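Local coordinates for protein naphthalene dioxygenase large subunit (Rhodococcus sp., PDB 2B1X) that forms the large subunit of a Rieske-type ring-hydroxylating dioxygenase, carrying a [2Fe-2S] cluster and a mononuclear iron in separate domains, at residues A214-T217 with M218-R222; Q370-A373 with E374-S378. All coordinates share one frame; numbering follows the deposited sequence.

Interaction 1 of 2, residues A214-T217 with M218-R222; sequences AYHT and MMTHR. With FE (Fe (III) ion), chain G.
H216 and H221 bind the same iron (III) ion, each through its NE2 at 2.1 Å. With four residues between them in sequence, they reach the metal from a loop and from the end of the short helix 217-220. Their rings meet obliquely, with planes at 69°. H216 NE2 and H221 NE2 come within 3.3 Å because both are metal-bound, and they form no hydrogen bond. The H216 side chain has CG between its backbone N and carbonyl carbon (chi1 83°), which turns the ring toward the iron. D213 holds the backbone N of H216. Two waters also bind the iron, and D372 completes the site.

Backbone bonds link the two ligand-bearing parts. T220 N donates to H216 O at 2.8 Å. H221 N donates to T217 O at 3.0 Å. T217 N donates to A214 O and closes a type I beta turn ahead of the helix. T217 OG1 donates to the same oxygen, on a lone pair in the carbonyl plane. A water joins Y215 O to M219 N, though the second bond is weak.

Side chains pack round the rings. T220 CB lies at the edge of the H216 ring, 3.7 Å from CD2. T220 CG2 sits over one face of the H221 ring, offset toward its rim. M218 CE approaches the edge of the Y215 ring, 3.7 Å from CD1. The hydroxyls of Y215 and T220 are hydrogen-bonded to the second subunit, a copy of this protein, at P125 and Y110 among others.

These histidines belong to the facial triad of two histidines and one carboxylate known from this family. T220 packs against both rings, and the turn and helix bonds set the backbone from which they reach the iron.

Interaction 2 of 2, residues Q370-A373 with E374-S378; sequences QDDA and ENWRS. With FE (Fe (III) ion), chain G.
D372 and W376, one helical turn apart, lie side by side and point the same way. The carboxylate and indole planes are only 15° apart. D372 CB sits over the face of the six-membered ring, 4.0 Å from its centroid, in a CH-pi contact. W376 has CG beside its backbone N (chi1 -53°), which brings the indole back along the helix over D372. The carbonyl D372 O also lies over that ring system, 3.2 Å above the plane and offset toward the rim. The same oxygen accepts from W376 N at 3.1 Å.

The D372 carboxylate points away from the helix to the iron (III) ion. It binds with both oxygens, OD1 at 2.4 Å and OD2 at 2.3 Å, so it is a bidentate ligand. The indole packs against the methylene that carries the ligand group. W376 NE1 is hydrogen-bonded to Y110 of the second subunit.

Elsewhere on the helix, R377 NH1 forms a salt bridge with E374 OE1 at 3.2 Å. It meets that oxygen on the syn side, 34° out of the carboxylate plane. Both groups have further partners: E374 pairs with R97 of the second subunit and R125 of the small subunit, and R377 pairs with D200. N375 N bonds to D371 O at 3.0 Å, and the N375 side chain folds close to that same carbonyl. The D371 carboxylate turns to R80 of the small subunit.

This part of helix 369-382 is buried. Helix 204-212 packs on D372 and W376 through N209, and on W376 also through L205. W326, on strand 318-330 of the large antiparallel sheet, meets W376 edge to face. T220 of helix 217-220 touches D371 and D372.

Interactions 1 and 2 come in series along the chain, and their centres are about 12 Å apart. Interaction 1 runs from the loop after helix 204-212 through helix 217-220 to the start of helix 222-227. Helix 369-382 carries all of interaction 2. The strands from 240-244 to 333-343 lie between them in sequence. Both are in the catalytic domain and share one iron and two waters, so distant parts of the chain supply the three protein ligands. The helices also touch away from the metal, where T220 OG1 is 2.9 Å from N375 ND2. Both contacts reach Y110 in the Rieske domain of a neighbouring large subunit. This brings the iron site up against the cluster-binding part of that subunit, as in related Rieske oxygenases.

Interaction 1 of 2, residues A214-T217 with M218-R222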
loop_
_atom_site.group_PDB
_atom_site.type_symbol
_atom_site.label_atom_id
_atom_site.label_comp_id
_atom_site.label_asym_id
_atom_site.label_seq_id
_atom_site.Cartn_x
_atom_site.Cartn_y
_atom_site.Cartn_z
ATOM N N ALA A 214 -12.202 -30.606 12.595
ATOM C CA ALA A 214 -13.502 -30.881 12.031
ATOM C C ALA A 214 -14.574 -30.067 12.756
ATOM O O ALA A 214 -15.596 -29.712 12.165
ATOM C CB ALA A 214 -13.801 -32.362 12.156
ATOM N N TYR A 215 -14.321 -29.805 14.043
ATOM C CA TYR A 215 -15.206 -29.038 14.960
ATOM C C TYR A 215 -15.833 -27.798 14.328
ATOM O O TYR A 215 -17.032 -27.567 14.530
ATOM C CB TYR A 215 -14.404 -28.611 16.200
ATOM C CG TYR A 215 -15.175 -27.959 17.348
ATOM C CD1 TYR A 215 -16.498 -28.334 17.678
ATOM C CD2 TYR A 215 -14.567 -26.963 18.109
ATOM C CE1 TYR A 215 -17.172 -27.711 18.756
ATOM C CE2 TYR A 215 -15.232 -26.347 19.156
ATOM C CZ TYR A 215 -16.502 -26.721 19.489
ATOM O OH TYR A 215 -17.109 -26.076 20.552
ATOM N N HIS A 216 -15.045 -27.050 13.541
ATOM C CA HIS A 216 -15.490 -25.787 12.887
ATOM C C HIS A 216 -16.598 -25.936 11.850
ATOM O O HIS A 216 -17.323 -24.998 11.562
ATOM C CB HIS A 216 -14.296 -24.985 12.298
ATOM C CG HIS A 216 -13.847 -25.442 10.940
ATOM N ND1 HIS A 216 -13.192 -26.642 10.736
ATOM C CD2 HIS A 216 -13.984 -24.877 9.712
ATOM C CE1 HIS A 216 -12.932 -26.781 9.444
ATOM N NE2 HIS A 216 -13.395 -25.724 8.801
ATOM N N THR A 217 -16.725 -27.121 11.295
ATOM C CA THR A 217 -17.754 -27.386 10.284
ATOM C C THR A 217 -19.128 -26.884 10.718
ATOM O O THR A 217 -19.739 -26.136 9.977
ATOM C CB THR A 217 -17.831 -28.875 9.981
ATOM O OG1 THR A 217 -16.596 -29.314 9.424
ATOM C CG2 THR A 217 -18.853 -29.154 8.862
ATOM N N MET A 218 -19.572 -27.219 11.945
ATOM C CA MET A 218 -20.964 -26.906 12.365
ATOM C C MET A 218 -21.305 -25.395 12.339
ATOM O O MET A 218 -22.414 -25.021 11.969
ATOM C CB MET A 218 -21.311 -27.512 13.728
ATOM C CG MET A 218 -21.037 -29.025 13.890
ATOM S SD MET A 218 -21.459 -29.546 15.650
ATOM C CE MET A 218 -19.881 -29.168 16.471
ATOM N N MET A 219 -20.361 -24.543 12.762
ATOM C CA MET A 219 -20.591 -23.098 12.731
ATOM C C MET A 219 -20.042 -22.392 11.477
ATOM O O MET A 219 -20.792 -21.695 10.776
ATOM C CB MET A 219 -20.091 -22.426 13.987
ATOM C CG MET A 219 -20.493 -20.931 14.065
ATOM S SD MET A 219 -22.251 -20.753 14.547
ATOM C CE MET A 219 -23.043 -20.864 13.099
ATOM N N THR A 220 -18.750 -22.581 11.178
ATOM C CA THR A 220 -18.167 -21.917 9.999
ATOM C C THR A 220 -18.927 -22.266 8.723
ATOM O O THR A 220 -19.146 -21.417 7.832
ATOM C CB THR A 220 -16.671 -22.300 9.810
ATOM O OG1 THR A 220 -15.909 -21.822 10.933
ATOM C CG2 THR A 220 -16.066 -21.528 8.617
ATOM N N HIS A 221 -19.301 -23.531 8.619
ATOM C CA HIS A 221 -19.957 -24.032 7.430
ATOM C C HIS A 221 -21.443 -24.341 7.605
ATOM O O HIS A 221 -22.016 -25.158 6.857
ATOM C CB HIS A 221 -19.171 -25.239 6.897
ATOM C CG HIS A 221 -17.742 -24.913 6.609
ATOM N ND1 HIS A 221 -17.382 -23.827 5.838
ATOM C CD2 HIS A 221 -16.586 -25.476 7.042
ATOM C CE1 HIS A 221 -16.062 -23.743 5.800
ATOM N NE2 HIS A 221 -15.556 -24.727 6.520
ATOM N N ARG A 222 -22.060 -23.654 8.567
ATOM C CA ARG A 222 -23.473 -23.741 8.834
ATOM C C ARG A 222 -24.324 -23.475 7.585
ATOM O O ARG A 222 -25.316 -24.170 7.374
ATOM C CB ARG A 222 -23.866 -22.760 9.933
ATOM C CG ARG A 222 -25.332 -22.845 10.381
ATOM C CD ARG A 222 -25.812 -24.245 10.781
ATOM N NE ARG A 222 -27.274 -24.297 10.865
ATOM C CZ ARG A 222 -27.987 -25.362 11.219
ATOM N NH1 ARG A 222 -27.397 -26.512 11.507
ATOM N NH2 ARG A 222 -29.309 -25.258 11.279
HETATM FE FE FE G . -13.476 -25.138 6.788
HETATM O O HOH W 1 -18.923 -25.578 15.137
HETATM O O HOH W 2 -13.647 -27.243 6.126
HETATM O O HOH W 3 -11.265 -25.606 6.493
#

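Interaction 2 of 2, residues Q370-A373 with E374-S378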
loop_
_atom_site.group_PDB
_atom_site.type_symbol
_atom_site.label_atom_id
_atom_site.label_comp_id
_atom_site.label_asym_id
_atom_site.label_seq_id
_atom_site.Cartn_x
_atom_site.Cartn_y
_atom_site.Cartn_z
ATOM N N GLN A 370 -14.340 -19.793 1.309
ATOM C CA GLN A 370 -14.463 -18.348 1.438
ATOM C C GLN A 370 -14.748 -17.919 2.879
ATOM O O GLN A 370 -14.255 -16.876 3.305
ATOM C CB GLN A 370 -15.465 -17.769 0.425
ATOM C CG GLN A 370 -16.916 -18.140 0.654
ATOM C CD GLN A 370 -17.785 -17.605 -0.468
ATOM O OE1 GLN A 370 -18.549 -16.649 -0.256
ATOM N NE2 GLN A 370 -17.665 -18.203 -1.665
ATOM N N ASP A 371 -15.509 -18.716 3.637
ATOM C CA ASP A 371 -15.731 -18.410 5.057
ATOM C C ASP A 371 -14.553 -18.738 5.948
ATOM O O ASP A 371 -14.306 -18.037 6.949
ATOM C CB ASP A 371 -16.954 -19.147 5.622
ATOM C CG ASP A 371 -18.267 -18.652 5.056
ATOM O OD1 ASP A 371 -18.348 -17.590 4.357
ATOM O OD2 ASP A 371 -19.295 -19.289 5.270
ATOM N N ASP A 372 -13.854 -19.841 5.635
ATOM C CA ASP A 372 -12.584 -20.142 6.293
ATOM C C ASP A 372 -11.655 -18.942 6.208
ATOM O O ASP A 372 -11.076 -18.525 7.224
ATOM C CB ASP A 372 -11.899 -21.399 5.698
ATOM C CG ASP A 372 -12.621 -22.675 6.047
ATOM O OD1 ASP A 372 -12.901 -22.898 7.254
ATOM O OD2 ASP A 372 -12.982 -23.526 5.190
ATOM N N ALA A 373 -11.530 -18.363 5.012
ATOM C CA ALA A 373 -10.672 -17.207 4.829
ATOM C C ALA A 373 -11.087 -16.024 5.709
ATOM O O ALA A 373 -10.238 -15.331 6.278
ATOM C CB ALA A 373 -10.620 -16.750 3.334
ATOM N N GLU A 374 -12.383 -15.742 5.737
ATOM C CA GLU A 374 -12.887 -14.647 6.552
ATOM C C GLU A 374 -12.525 -14.860 8.030
ATOM O O GLU A 374 -12.057 -13.929 8.702
ATOM C CB GLU A 374 -14.386 -14.445 6.350
ATOM C CG GLU A 374 -15.013 -13.405 7.286
ATOM C CD GLU A 374 -14.736 -11.943 6.916
ATOM O OE1 GLU A 374 -14.120 -11.614 5.852
ATOM O OE2 GLU A 374 -15.169 -11.075 7.700
ATOM N N ASN A 375 -12.716 -16.071 8.526
ATOM C CA ASN A 375 -12.341 -16.339 9.915
ATOM C C ASN A 375 -10.851 -16.100 10.231
ATOM O O ASN A 375 -10.520 -15.520 11.267
ATOM C CB ASN A 375 -12.720 -17.759 10.328
ATOM C CG ASN A 375 -14.262 -17.972 10.454
ATOM O OD1 ASN A 375 -15.054 -17.034 10.434
ATOM N ND2 ASN A 375 -14.651 -19.215 10.548
ATOM N N TRP A 376 -9.958 -16.559 9.353
ATOM C CA TRP A 376 -8.521 -16.437 9.615
ATOM C C TRP A 376 -8.088 -15.000 9.565
ATOM O O TRP A 376 -7.264 -14.620 10.347
ATOM C CB TRP A 376 -7.649 -17.320 8.679
ATOM C CG TRP A 376 -8.110 -18.785 8.696
ATOM C CD1 TRP A 376 -8.643 -19.446 9.771
ATOM C CD2 TRP A 376 -8.049 -19.742 7.624
ATOM N NE1 TRP A 376 -8.973 -20.735 9.411
ATOM C CE2 TRP A 376 -8.603 -20.952 8.107
ATOM C CE3 TRP A 376 -7.586 -19.702 6.296
ATOM C CZ2 TRP A 376 -8.691 -22.112 7.329
ATOM C CZ3 TRP A 376 -7.719 -20.848 5.503
ATOM C CH2 TRP A 376 -8.234 -22.034 6.025
ATOM N N ARG A 377 -8.627 -14.203 8.629
ATOM C CA ARG A 377 -8.225 -12.791 8.589
ATOM C C ARG A 377 -8.714 -12.009 9.794
ATOM O O ARG A 377 -8.013 -11.123 10.323
ATOM C CB ARG A 377 -8.654 -12.118 7.274
ATOM C CG ARG A 377 -10.181 -11.982 7.061
ATOM C CD ARG A 377 -10.536 -11.738 5.577
ATOM N NE ARG A 377 -9.988 -10.450 5.171
ATOM C CZ ARG A 377 -10.645 -9.289 5.284
ATOM N NH1 ARG A 377 -11.903 -9.249 5.748
ATOM N NH2 ARG A 377 -10.045 -8.163 4.916
ATOM N N SER A 378 -9.913 -12.362 10.262
ATOM C CA SER A 378 -10.457 -11.755 11.474
ATOM C C SER A 378 -9.595 -12.037 12.730
ATOM O O SER A 378 -9.297 -11.100 13.488
ATOM C CB SER A 378 -11.897 -12.254 11.701
ATOM O OG SER A 378 -12.369 -11.883 12.985
HETATM FE FE FE G . -13.476 -25.138 6.788
HETATM O O HOH W 2 -13.647 -27.243 6.126
HETATM O O HOH W 3 -11.265 -25.606 6.493
#